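Beta-porphyranase A (Bacteroides plebeius, PDB 4AW7) hydrolyses the sulfated red-algal polysaccharide porphyran at beta-D-galactose-(1->4)-alpha-L-galactose-6-sulfate linkages, releasing mostly disaccharides. Local coordinates at residues K42-S48 with S314-D320; L230-I234 with S296-F300; E37-Y43 with M305-L311; L364-V368 with Q454-L458. One frame throughout, in Å; residues are numbered along the deposited sequence.

Interaction 1. Residues K42-S48 with S314-D320. With L6S (6-O-sulfo-alpha-L-galactopyranose), chain B; GLA (alpha-D-galactopyranose), chain C; GAL (beta-D-galactopyranose), chain D.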
# COMPACT_ATOMS: atom_id res chain seq x y z
N LYS A 42 4.00 4.95 8.86
CA LYS A 42 3.70 3.96 7.81
C LYS A 42 2.94 4.52 6.63
O LYS A 42 2.83 3.83 5.63
CB LYS A 42 2.99 2.72 8.41
CG LYS A 42 3.93 1.89 9.27
CD LYS A 42 3.30 0.64 9.83
CE LYS A 42 4.33 -0.25 10.54
NZ LYS A 42 3.73 -1.57 10.88
N TYR A 43 2.46 5.76 6.73
CA TYR A 43 1.52 6.35 5.76
C TYR A 43 1.85 7.74 5.30
O TYR A 43 1.85 8.02 4.09
CB TYR A 43 0.07 6.33 6.33
CG TYR A 43 -0.35 4.95 6.73
CD1 TYR A 43 -0.61 3.97 5.75
CD2 TYR A 43 -0.41 4.56 8.04
CE1 TYR A 43 -0.91 2.68 6.11
CE2 TYR A 43 -0.72 3.26 8.41
CZ TYR A 43 -0.97 2.31 7.43
OH TYR A 43 -1.23 1.01 7.83
N PHE A 44 2.06 8.66 6.24
CA PHE A 44 2.17 10.07 5.93
C PHE A 44 3.61 10.45 5.67
O PHE A 44 4.31 10.97 6.55
CB PHE A 44 1.48 10.92 7.03
CG PHE A 44 0.05 10.51 7.24
CD1 PHE A 44 -0.86 10.58 6.19
CD2 PHE A 44 -0.37 9.92 8.42
CE1 PHE A 44 -2.15 10.11 6.34
CE2 PHE A 44 -1.66 9.49 8.56
CZ PHE A 44 -2.54 9.59 7.51
N ASN A 45 4.04 10.10 4.47
CA ASN A 45 5.41 10.21 3.99
C ASN A 45 5.38 10.91 2.65
O ASN A 45 4.36 10.95 1.96
CB ASN A 45 6.03 8.82 3.84
CG ASN A 45 6.08 8.07 5.16
OD1 ASN A 45 6.53 8.63 6.16
ND2 ASN A 45 5.62 6.81 5.20
N ILE A 46 6.54 11.41 2.25
CA ILE A 46 6.78 11.84 0.87
C ILE A 46 7.89 10.96 0.26
O ILE A 46 8.69 10.36 0.96
CB ILE A 46 7.14 13.35 0.72
CG1 ILE A 46 8.32 13.76 1.63
CG2 ILE A 46 5.93 14.18 0.98
CD1 ILE A 46 8.88 15.17 1.39
N HIS A 47 7.89 10.89 -1.06
CA HIS A 47 8.84 10.10 -1.83
C HIS A 47 10.12 10.92 -2.04
O HIS A 47 10.37 11.48 -3.11
CB HIS A 47 8.18 9.68 -3.17
CG HIS A 47 8.99 8.68 -3.94
ND1 HIS A 47 10.07 9.04 -4.70
CD2 HIS A 47 8.91 7.33 -4.00
CE1 HIS A 47 10.62 7.94 -5.22
NE2 HIS A 47 9.94 6.88 -4.81
N SER A 48 10.85 11.08 -0.95
CA SER A 48 12.00 11.97 -0.87
C SER A 48 12.87 11.56 0.27
O SER A 48 12.42 10.89 1.22
CB SER A 48 11.47 13.38 -0.60
OG SER A 48 12.49 14.36 -0.55
N SER A 314 4.47 2.64 3.54
CA SER A 314 3.87 3.01 2.28
C SER A 314 4.28 4.45 1.98
O SER A 314 4.49 5.24 2.91
CB SER A 314 2.36 2.82 2.23
OG SER A 314 1.66 3.70 3.08
N ILE A 315 4.40 4.78 0.71
CA ILE A 315 4.93 6.07 0.26
C ILE A 315 4.03 6.66 -0.82
O ILE A 315 4.04 6.21 -1.97
CB ILE A 315 6.35 5.94 -0.33
CG1 ILE A 315 7.34 5.17 0.57
CG2 ILE A 315 6.91 7.34 -0.71
CD1 ILE A 315 7.77 5.85 1.81
N PRO A 316 3.23 7.67 -0.49
CA PRO A 316 2.51 8.44 -1.49
C PRO A 316 3.49 8.99 -2.54
O PRO A 316 4.55 9.50 -2.16
CB PRO A 316 1.92 9.59 -0.61
CG PRO A 316 1.82 9.02 0.74
CD PRO A 316 3.03 8.22 0.86
N PHE A 317 3.16 8.85 -3.82
CA PHE A 317 4.07 9.29 -4.86
C PHE A 317 3.94 10.77 -5.13
O PHE A 317 3.34 11.20 -6.12
CB PHE A 317 3.99 8.42 -6.11
CG PHE A 317 5.17 8.59 -7.01
CD1 PHE A 317 6.38 8.02 -6.65
CD2 PHE A 317 5.10 9.30 -8.20
CE1 PHE A 317 7.47 8.11 -7.47
CE2 PHE A 317 6.22 9.37 -9.02
CZ PHE A 317 7.37 8.82 -8.65
N VAL A 318 4.50 11.54 -4.21
CA VAL A 318 4.62 12.98 -4.24
C VAL A 318 5.99 13.22 -3.60
O VAL A 318 6.29 12.67 -2.52
CB VAL A 318 3.49 13.70 -3.48
CG1 VAL A 318 3.13 13.03 -2.15
CG2 VAL A 318 3.86 15.20 -3.26
N SER A 319 6.86 13.96 -4.29
CA SER A 319 8.24 14.07 -3.90
C SER A 319 8.61 15.39 -3.25
O SER A 319 8.29 15.62 -2.08
CB SER A 319 9.14 13.66 -5.04
OG SER A 319 8.97 14.52 -6.15
N ASP A 320 9.34 16.24 -3.98
CA ASP A 320 10.07 17.33 -3.37
C ASP A 320 10.29 18.42 -4.41
O ASP A 320 9.36 18.74 -5.20
CB ASP A 320 11.31 16.77 -2.68
CG ASP A 320 12.15 15.89 -3.58
OD1 ASP A 320 12.16 16.12 -4.81
OD2 ASP A 320 12.82 14.98 -3.04
O1S L6S B . 10.98 11.34 -6.39
O2S L6S B . 10.58 13.17 -7.98
O3S L6S B . 12.78 12.08 -7.81
C1 L6S B . 10.78 6.50 -10.44
C2 L6S B . 11.98 6.64 -11.35
C3 L6S B . 12.01 8.05 -11.95
C4 L6S B . 12.07 9.10 -10.78
C5 L6S B . 10.86 8.85 -9.86
C6 L6S B . 11.07 9.60 -8.52
O2 L6S B . 11.99 5.61 -12.36
O3 L6S B . 13.13 8.23 -12.84
O4 L6S B . 13.30 8.91 -10.07
O5 L6S B . 10.73 7.48 -9.43
O6 L6S B . 10.87 10.98 -8.76
S1 L6S B . 11.30 11.95 -7.65
C1 GLA C . 7.01 3.90 -11.39
C2 GLA C . 8.42 4.52 -11.34
C3 GLA C . 8.35 6.01 -11.07
C4 GLA C . 7.31 6.70 -11.92
C5 GLA C . 5.95 5.99 -11.74
C6 GLA C . 4.81 6.86 -12.37
O1 GLA C . 6.41 3.64 -10.19
O2 GLA C . 9.24 3.82 -10.35
O3 GLA C . 9.55 6.66 -11.39
O4 GLA C . 7.71 6.68 -13.30
O5 GLA C . 6.16 4.60 -12.27
O6 GLA C . 4.27 7.76 -11.30
C1 GAL D . 7.01 3.90 -11.39
C2 GAL D . 8.42 4.52 -11.34
C3 GAL D . 8.35 6.01 -11.07
C4 GAL D . 7.31 6.70 -11.92
C5 GAL D . 5.95 5.99 -11.74
C6 GAL D . 4.81 6.86 -12.37
O1 GAL D . 7.18 2.46 -11.71
O2 GAL D . 9.24 3.82 -10.35
O3 GAL D . 9.55 6.66 -11.39
O4 GAL D . 7.71 6.68 -13.30
O5 GAL D . 6.16 4.60 -12.27
O6 GAL D . 4.27 7.76 -11.30

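Interaction 2. Residues L230-I234 with S296-F300. With GLA (alpha-D-galactopyranose), chain C; GAL (beta-D-galactopyranose), chain D.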
# COMPACT_ATOMS: atom_id res chain seq x y z
N LEU A 230 1.36 0.81 -6.50
CA LEU A 230 -0.08 0.84 -6.76
C LEU A 230 -0.49 2.16 -7.37
O LEU A 230 -0.43 3.21 -6.71
CB LEU A 230 -0.87 0.61 -5.46
CG LEU A 230 -0.71 -0.75 -4.81
CD1 LEU A 230 -1.41 -0.73 -3.45
CD2 LEU A 230 -1.20 -1.90 -5.70
N TYR A 231 -0.95 2.10 -8.62
CA TYR A 231 -1.34 3.28 -9.36
C TYR A 231 -2.73 3.15 -9.98
O TYR A 231 -3.09 2.08 -10.52
CB TYR A 231 -0.34 3.57 -10.48
CG TYR A 231 0.92 4.23 -9.96
CD1 TYR A 231 0.93 5.59 -9.68
CD2 TYR A 231 2.07 3.52 -9.74
CE1 TYR A 231 2.06 6.21 -9.19
CE2 TYR A 231 3.22 4.14 -9.25
CZ TYR A 231 3.19 5.49 -9.01
OH TYR A 231 4.32 6.14 -8.54
N ASP A 232 -3.46 4.25 -9.96
CA ASP A 232 -4.65 4.45 -10.77
C ASP A 232 -4.27 5.18 -12.04
O ASP A 232 -3.46 6.10 -11.99
CB ASP A 232 -5.64 5.31 -9.99
CG ASP A 232 -6.37 4.58 -8.93
OD1 ASP A 232 -6.40 3.35 -8.93
OD2 ASP A 232 -6.94 5.26 -8.05
N GLY A 233 -4.87 4.81 -13.16
CA GLY A 233 -4.79 5.59 -14.40
C GLY A 233 -5.85 6.67 -14.34
O GLY A 233 -6.98 6.50 -13.81
N ILE A 234 -5.54 7.82 -14.87
CA ILE A 234 -6.52 8.89 -14.85
C ILE A 234 -6.69 9.49 -16.23
O ILE A 234 -5.71 9.63 -16.95
CB ILE A 234 -6.08 9.99 -13.85
CG1 ILE A 234 -6.19 9.49 -12.41
CG2 ILE A 234 -6.88 11.28 -14.09
CD1 ILE A 234 -5.41 10.30 -11.37
N SER A 296 -6.27 9.55 -5.48
CA SER A 296 -5.72 8.20 -5.42
C SER A 296 -5.00 7.98 -4.11
O SER A 296 -5.11 6.91 -3.51
CB SER A 296 -4.74 7.94 -6.57
OG SER A 296 -5.40 8.00 -7.80
N PHE A 297 -4.22 8.95 -3.63
CA PHE A 297 -3.59 8.80 -2.33
C PHE A 297 -4.64 8.41 -1.29
O PHE A 297 -4.46 7.47 -0.51
CB PHE A 297 -2.88 10.05 -1.84
CG PHE A 297 -1.76 10.57 -2.72
CD1 PHE A 297 -1.02 9.78 -3.58
CD2 PHE A 297 -1.42 11.90 -2.62
CE1 PHE A 297 -0.02 10.33 -4.39
CE2 PHE A 297 -0.42 12.42 -3.39
CZ PHE A 297 0.27 11.66 -4.29
N ASN A 298 -5.73 9.17 -1.23
CA ASN A 298 -6.79 8.85 -0.28
C ASN A 298 -7.43 7.49 -0.51
O ASN A 298 -7.65 6.72 0.43
CB ASN A 298 -7.82 9.97 -0.26
CG ASN A 298 -7.39 11.17 0.58
OD1 ASN A 298 -6.78 11.00 1.64
ND2 ASN A 298 -7.70 12.39 0.10
N HIS A 299 -7.74 7.16 -1.76
CA HIS A 299 -8.42 5.89 -1.98
C HIS A 299 -7.58 4.69 -1.57
O HIS A 299 -8.08 3.70 -1.01
CB HIS A 299 -8.83 5.72 -3.44
CG HIS A 299 -9.84 6.71 -3.93
ND1 HIS A 299 -10.95 7.08 -3.21
CD2 HIS A 299 -9.93 7.34 -5.12
CE1 HIS A 299 -11.67 7.92 -3.94
NE2 HIS A 299 -11.08 8.09 -5.10
N PHE A 300 -6.28 4.74 -1.83
CA PHE A 300 -5.38 3.66 -1.44
C PHE A 300 -5.11 3.66 0.07
O PHE A 300 -4.93 2.61 0.66
CB PHE A 300 -4.03 3.74 -2.16
CG PHE A 300 -4.09 3.34 -3.62
CD1 PHE A 300 -4.49 2.05 -4.02
CD2 PHE A 300 -3.72 4.23 -4.59
CE1 PHE A 300 -4.49 1.72 -5.34
CE2 PHE A 300 -3.71 3.89 -5.94
CZ PHE A 300 -4.13 2.65 -6.34
C1 GLA C . 7.01 3.90 -11.39
C2 GLA C . 8.42 4.52 -11.34
C3 GLA C . 8.35 6.01 -11.07
C4 GLA C . 7.31 6.70 -11.92
C5 GLA C . 5.95 5.99 -11.74
C6 GLA C . 4.81 6.86 -12.37
O1 GLA C . 6.41 3.64 -10.19
O2 GLA C . 9.24 3.82 -10.35
O3 GLA C . 9.55 6.66 -11.39
O4 GLA C . 7.71 6.68 -13.30
O5 GLA C . 6.16 4.60 -12.27
O6 GLA C . 4.27 7.76 -11.30
C1 GAL D . 7.01 3.90 -11.39
C2 GAL D . 8.42 4.52 -11.34
C3 GAL D . 8.35 6.01 -11.07
C4 GAL D . 7.31 6.70 -11.92
C5 GAL D . 5.95 5.99 -11.74
C6 GAL D . 4.81 6.86 -12.37
O1 GAL D . 7.18 2.46 -11.71
O2 GAL D . 9.24 3.82 -10.35
O3 GAL D . 9.55 6.66 -11.39
O4 GAL D . 7.71 6.68 -13.30
O5 GAL D . 6.16 4.60 -12.27
O6 GAL D . 4.27 7.76 -11.30
O HOH W 1 -7.84 7.76 -8.31

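Interaction 3. Residues E37-Y43 with M305-L311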
# COMPACT_ATOMS: atom_id res chain seq x y z
N GLU A 37 -2.75 1.44 17.83
CA GLU A 37 -2.31 2.79 17.49
C GLU A 37 -2.05 2.94 16.02
O GLU A 37 -1.36 2.11 15.42
CB GLU A 37 -1.03 3.11 18.26
CG GLU A 37 -1.13 3.28 19.76
CD GLU A 37 -1.58 4.65 20.22
OE1 GLU A 37 -1.81 5.55 19.40
OE2 GLU A 37 -1.70 4.83 21.46
N LEU A 38 -2.50 4.05 15.46
CA LEU A 38 -2.09 4.43 14.11
C LEU A 38 -0.61 4.76 14.08
O LEU A 38 -0.11 5.56 14.91
CB LEU A 38 -2.88 5.66 13.64
CG LEU A 38 -2.59 6.15 12.23
CD1 LEU A 38 -2.92 5.08 11.17
CD2 LEU A 38 -3.38 7.40 11.95
N ASP A 39 0.12 4.16 13.17
CA ASP A 39 1.53 4.46 12.97
C ASP A 39 1.61 5.43 11.80
O ASP A 39 1.60 5.04 10.63
CB ASP A 39 2.35 3.18 12.72
CG ASP A 39 3.82 3.45 12.68
OD1 ASP A 39 4.19 4.61 12.43
OD2 ASP A 39 4.60 2.48 12.90
N ARG A 40 1.69 6.73 12.12
CA ARG A 40 1.72 7.73 11.06
C ARG A 40 2.89 7.51 10.10
O ARG A 40 2.76 7.79 8.91
CB ARG A 40 1.78 9.13 11.64
CG ARG A 40 0.49 9.61 12.30
CD ARG A 40 0.63 11.06 12.81
NE ARG A 40 1.01 11.97 11.75
CZ ARG A 40 0.16 12.54 10.90
NH1 ARG A 40 -1.15 12.36 11.00
NH2 ARG A 40 0.63 13.30 9.91
N SER A 41 4.03 7.03 10.63
CA SER A 41 5.21 6.82 9.82
C SER A 41 5.06 5.74 8.77
O SER A 41 5.91 5.60 7.91
CB SER A 41 6.42 6.52 10.67
OG SER A 41 6.45 5.16 11.10
N LYS A 42 4.00 4.95 8.86
CA LYS A 42 3.70 3.96 7.81
C LYS A 42 2.94 4.52 6.63
O LYS A 42 2.83 3.83 5.63
CB LYS A 42 2.99 2.72 8.41
CG LYS A 42 3.93 1.89 9.27
CD LYS A 42 3.30 0.64 9.83
CE LYS A 42 4.33 -0.25 10.54
NZ LYS A 42 3.73 -1.57 10.88
N TYR A 43 2.46 5.76 6.73
CA TYR A 43 1.52 6.35 5.76
C TYR A 43 1.85 7.74 5.30
O TYR A 43 1.85 8.02 4.09
CB TYR A 43 0.07 6.33 6.33
CG TYR A 43 -0.35 4.95 6.73
CD1 TYR A 43 -0.61 3.97 5.75
CD2 TYR A 43 -0.41 4.56 8.04
CE1 TYR A 43 -0.91 2.68 6.11
CE2 TYR A 43 -0.72 3.26 8.41
CZ TYR A 43 -0.97 2.31 7.43
OH TYR A 43 -1.23 1.01 7.83
N MET A 305 -4.23 1.36 5.57
CA MET A 305 -4.45 1.47 7.01
C MET A 305 -4.93 0.17 7.62
O MET A 305 -4.51 -0.23 8.71
CB MET A 305 -5.42 2.61 7.32
CG MET A 305 -4.74 3.98 7.21
SD MET A 305 -5.95 5.28 7.47
CE MET A 305 -4.88 6.66 7.75
N GLU A 306 -5.81 -0.54 6.89
CA GLU A 306 -6.34 -1.82 7.33
C GLU A 306 -5.33 -2.96 7.23
O GLU A 306 -5.65 -4.08 7.65
CB GLU A 306 -7.57 -2.17 6.52
CG GLU A 306 -8.80 -1.37 6.91
CD GLU A 306 -9.28 -1.72 8.32
OE1 GLU A 306 -9.60 -2.90 8.55
OE2 GLU A 306 -9.35 -0.85 9.19
N ARG A 307 -4.12 -2.69 6.78
CA ARG A 307 -3.05 -3.67 6.71
C ARG A 307 -1.86 -3.32 7.63
O ARG A 307 -0.77 -3.86 7.48
CB ARG A 307 -2.55 -3.84 5.27
CG ARG A 307 -3.63 -4.25 4.30
CD ARG A 307 -3.04 -4.57 2.97
NE ARG A 307 -4.08 -4.83 1.97
CZ ARG A 307 -4.47 -6.01 1.51
NH1 ARG A 307 -3.86 -7.13 1.87
NH2 ARG A 307 -5.47 -6.06 0.64
N GLN A 308 -2.06 -2.39 8.57
CA GLN A 308 -0.91 -1.86 9.31
C GLN A 308 -0.05 -2.95 9.97
O GLN A 308 1.17 -2.83 10.04
CB GLN A 308 -1.35 -0.84 10.36
CG GLN A 308 -0.19 -0.03 10.91
CD GLN A 308 -0.61 0.85 12.04
OE1 GLN A 308 -1.37 1.82 11.85
NE2 GLN A 308 -0.11 0.56 13.25
N ASP A 309 -0.70 -3.98 10.49
CA ASP A 309 -0.04 -5.08 11.15
C ASP A 309 0.78 -5.94 10.23
O ASP A 309 1.58 -6.76 10.71
CB ASP A 309 -1.03 -5.96 11.93
CG ASP A 309 -2.17 -6.49 11.11
OD1 ASP A 309 -2.60 -5.88 10.13
OD2 ASP A 309 -2.72 -7.55 11.51
N ASN A 310 0.59 -5.80 8.93
CA ASN A 310 1.42 -6.47 7.92
C ASN A 310 2.03 -5.51 6.90
O ASN A 310 2.24 -5.89 5.75
CB ASN A 310 0.64 -7.57 7.20
CG ASN A 310 1.58 -8.58 6.55
OD1 ASN A 310 2.60 -8.95 7.13
ND2 ASN A 310 1.29 -8.97 5.28
N LEU A 311 2.33 -4.30 7.33
CA LEU A 311 2.83 -3.24 6.43
C LEU A 311 4.06 -2.61 7.06
O LEU A 311 3.99 -2.01 8.12
CB LEU A 311 1.74 -2.20 6.20
CG LEU A 311 2.14 -1.06 5.23
CD1 LEU A 311 2.20 -1.53 3.77
CD2 LEU A 311 1.14 0.10 5.38
O HOH W 2 2.17 -1.28 13.26

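Interaction 4. Residues L364-V368 with Q454-L458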
# COMPACT_ATOMS: atom_id res chain seq x y z
N LEU A 364 -5.21 17.47 5.37
CA LEU A 364 -6.39 16.72 5.71
C LEU A 364 -6.12 15.76 6.88
O LEU A 364 -6.99 15.56 7.74
CB LEU A 364 -6.85 15.91 4.48
CG LEU A 364 -8.00 14.94 4.61
CD1 LEU A 364 -9.29 15.73 4.92
CD2 LEU A 364 -8.17 14.09 3.36
N TRP A 365 -4.95 15.14 6.86
CA TRP A 365 -4.58 14.14 7.83
C TRP A 365 -3.73 14.66 8.97
O TRP A 365 -3.29 13.91 9.83
CB TRP A 365 -3.88 12.97 7.11
CG TRP A 365 -4.82 12.21 6.22
CD1 TRP A 365 -4.95 12.32 4.88
CD2 TRP A 365 -5.80 11.26 6.65
NE1 TRP A 365 -5.95 11.50 4.44
CE2 TRP A 365 -6.49 10.83 5.51
CE3 TRP A 365 -6.13 10.71 7.88
CZ2 TRP A 365 -7.49 9.86 5.57
CZ3 TRP A 365 -7.15 9.75 7.94
CH2 TRP A 365 -7.79 9.33 6.77
N LYS A 366 -3.51 15.97 9.04
CA LYS A 366 -2.63 16.50 10.07
C LYS A 366 -3.22 16.23 11.46
O LYS A 366 -4.43 16.33 11.68
CB LYS A 366 -2.37 18.00 9.85
CG LYS A 366 -1.25 18.57 10.77
CD LYS A 366 -1.01 20.04 10.41
CE LYS A 366 -0.26 20.85 11.48
NZ LYS A 366 0.09 22.18 10.97
N ASN A 367 -2.36 15.86 12.38
CA ASN A 367 -2.72 15.52 13.76
C ASN A 367 -3.49 14.24 13.97
O ASN A 367 -3.68 13.83 15.10
CB ASN A 367 -3.40 16.71 14.48
CG ASN A 367 -2.43 17.90 14.65
OD1 ASN A 367 -1.39 17.75 15.27
ND2 ASN A 367 -2.76 19.01 14.07
N VAL A 368 -3.88 13.57 12.89
CA VAL A 368 -4.65 12.34 13.03
C VAL A 368 -3.72 11.24 13.56
O VAL A 368 -2.71 10.91 12.96
CB VAL A 368 -5.31 11.89 11.71
CG1 VAL A 368 -6.01 10.53 11.87
CG2 VAL A 368 -6.29 12.97 11.20
N GLN A 454 -13.97 12.68 -2.96
CA GLN A 454 -13.97 13.47 -1.76
C GLN A 454 -13.64 12.56 -0.58
O GLN A 454 -14.16 11.45 -0.48
CB GLN A 454 -15.32 14.16 -1.54
CG GLN A 454 -15.39 14.97 -0.27
CD GLN A 454 -16.78 15.59 -0.03
OE1 GLN A 454 -17.78 15.07 -0.48
NE2 GLN A 454 -16.84 16.63 0.79
N THR A 455 -12.76 13.05 0.28
CA THR A 455 -12.44 12.43 1.55
C THR A 455 -12.71 13.44 2.66
O THR A 455 -12.33 14.62 2.53
CB THR A 455 -10.98 11.97 1.57
OG1 THR A 455 -10.74 11.19 0.39
CG2 THR A 455 -10.62 11.21 2.82
N ILE A 456 -13.33 12.97 3.73
CA ILE A 456 -13.71 13.81 4.86
C ILE A 456 -13.02 13.28 6.12
O ILE A 456 -12.98 12.07 6.36
CB ILE A 456 -15.29 13.80 5.05
CG1 ILE A 456 -15.96 14.49 3.84
CG2 ILE A 456 -15.74 14.42 6.36
CD1 ILE A 456 -17.47 14.21 3.69
N VAL A 457 -12.51 14.19 6.93
CA VAL A 457 -12.02 13.88 8.26
C VAL A 457 -12.74 14.80 9.24
O VAL A 457 -12.66 16.04 9.13
CB VAL A 457 -10.48 14.04 8.37
CG1 VAL A 457 -10.00 13.91 9.79
CG2 VAL A 457 -9.77 13.06 7.47
N LEU A 458 -13.49 14.18 10.14
CA LEU A 458 -14.12 14.87 11.25
C LEU A 458 -13.21 14.78 12.47
O LEU A 458 -12.68 13.71 12.78
CB LEU A 458 -15.44 14.19 11.57
CG LEU A 458 -16.52 14.26 10.49
CD1 LEU A 458 -17.58 13.19 10.69
CD2 LEU A 458 -17.17 15.61 10.50

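Interaction 1. Residues K42-S48 with S314-D320
His47 presents one ring face to the edge of Phe317, a T-shaped stack with centroids 4.8 Å apart and planes at 62°. The imidazole swings there because its CG stands anti to the backbone N (chi1 -171°), while His47 N holds Val318 O at 2.8 Å. Behind the stack the packing is close: Ile315 CG2 comes within 3.6 Å of His47 CB, and the Pro316 ring sits against the carbonyl oxygens of Tyr43 and Asn45. These segments carry the first and last strands of the (beta/alpha)8 barrel, and side chains help close the seam. Asn45 ND2 points almost straight at Ser314 O, 3.0 Å away, and Ser314 OG donates in the carbonyl plane to a lone pair of Lys42 O. At partly exposed Asp320 the contact comes down to a polar pair, Ser48 OG donating to OD2 (2.6 Å), with Ser50 bonded to both side chains. The substrate side is polar: His47 ND1 meets sulfate oxygen O1S of L6S at 3.0 Å, its NE2 is bonded to Arg69 NH1, and Ser319 OG meets O2S at 2.8 Å. The seam thus probably doubles as part of the sulfate site, consistent with inactivity on agarose.

Interaction 2. Residues L230-I234 with S296-F300
The Phe300 ring takes Leu230 CB over one face, 4.0 Å from the centroid and 21° off the ring normal, a CH-pi contact. CG opposite the carbonyl carbon (chi1 -73°) swings the ring there. At the ring's edge lies Tyr231 C, and Leu230 O comes to 3.4 Å from Phe300 CE2. Asp232 reaches in from the opposite direction, its carboxylate plane turned 34° from the ring and OD1 3.5 Å from Phe300 CZ. A strand of the (beta/alpha)8 barrel is here packed on its outer side by helix 293-305; the axes of the two short segments approach to 9.3 Å. Alternation along the strand sends Leu230 and Asp232 into the helix and Tyr231 into the active site. Asp232 OD1 accepts from Ser243 N, while a water donates to OD2 at 2.7 Å and also bonds to Ser296 OG. On the sugar side, Tyr231 OH is hydrogen-bonded to OE1 of Glu272, the probable nucleophile, and stands 3.2 Å from O6 of the galactose, modelled in both anomeric forms. A leucine in place of Tyr231 would probably deprive Glu272 of this hydroxyl partner and open a gap beside the sugar's O6. Tyr231, Phe317 and Ile276 form the subsite -1 pocket that contributes to methyl-galactose tolerance. The strand thus separates two chemistries: an aromatic-aliphatic contact and a carboxylate held by Ser243 N and a water toward the helix, a hydroxyl toward galactose and Glu272.

Interaction 3. Residues E37-Y43 with M305-L311
Beneath the (beta/alpha)8 barrel, at the end away from the active site, the loop entering the first strand meets the turn joining helix 293-305 to the last strand. Gln308 reaches across fully extended, chi1 (-167°) throwing CG away from its own amide nitrogen. Its amide reads the loop backbone twice: NE2 donates to Glu37 O at 2.9 Å, with the acceptor close to the amide plane, and OE1 receives Asp39 N at 3.1 Å from above the carbonyl plane rather than on a lone pair. Lys42 crosses the Gln308 side chain at about a right angle and places NZ 3.0 Å from Gln308 O and 2.8 Å from Leu311 O; a water joins NZ to Gln308 NE2. Gln308 O also takes Leu311 N from its other face. The Tyr43 ring packs between Met305 CG, centred over one face 4.1 Å from the centroid, and Lys42 CB on the opposite face. Leu311 CD2 presses to 3.4 Å from Tyr43 CE1, and the phenol hydroxyl bonds to Leu304 O. The ammonium, gripped by two carbonyls and a water, is likely to keep its charge and adds to the turn's own backbone bonds by holding the Gln308 and Leu311 carbonyls to the loop.

Interaction 4. Residues L364-V368 with Q454-L458
Val457 CG2 sits over a face of Trp365, 4.1 Å from the centroid of the six-membered ring and only 4° off its normal, a CH-pi contact that joins helix 359-365, after the last barrel strand, to a strand of the beta-sandwich domain. The same methyl lies 3.7 Å from Leu364 CD1, and Val457 CG1 lies 4.1 Å from Val368 CG2. The other branch of Leu364, CD2, crosses Thr455 at about a right angle and touches CG2 at 3.8 Å. Leucine's two methyls thus straddle two strand residues whose side chains point the same way; a first torsion of 174° carries the fork toward the strand. Replacing Leu364 with an alanine would probably open a gap between the helix end and Thr455 and Val457, and leave the Val457 methyl without its leucine neighbour. In the next shell, Trp365 NE1 bonds to Asn298 OD1 on helix 293-305 and the indole stacks on Phe44, which together probably hold the ring in its orientation. Thr455 OG1 is turned off to Asp398, leaving CG2 for the helix. Arg424 NH1, from the neighbouring strand, bonds to Leu364 O and Lys366 O. The chain then folds back in a type II turn, closed by Val368 N on Trp365 O at 3.1 Å.

From the N terminus, residues 37-43 come first and wait until 305-311 to close interaction 3. Residues 42-48 follow, sharing Lys42 and Tyr43, and close on 314-320; interactions 1 and 3 therefore cross, joining the two ends of the barrel's chain. Interaction 2 opens and closes within both loops, setting an inner strand against helix 293-305, and meets interaction 1 where Tyr231 touches Phe317 beside the galactose. Only afterwards does interaction 4 open, in series with the rest, binding the helix at 359-365 to the beta-sandwich. Trp365 links interaction 4 back to the other three, and Arg40 of interaction 3 bonds to the carbonyls of both Trp365 and Val368.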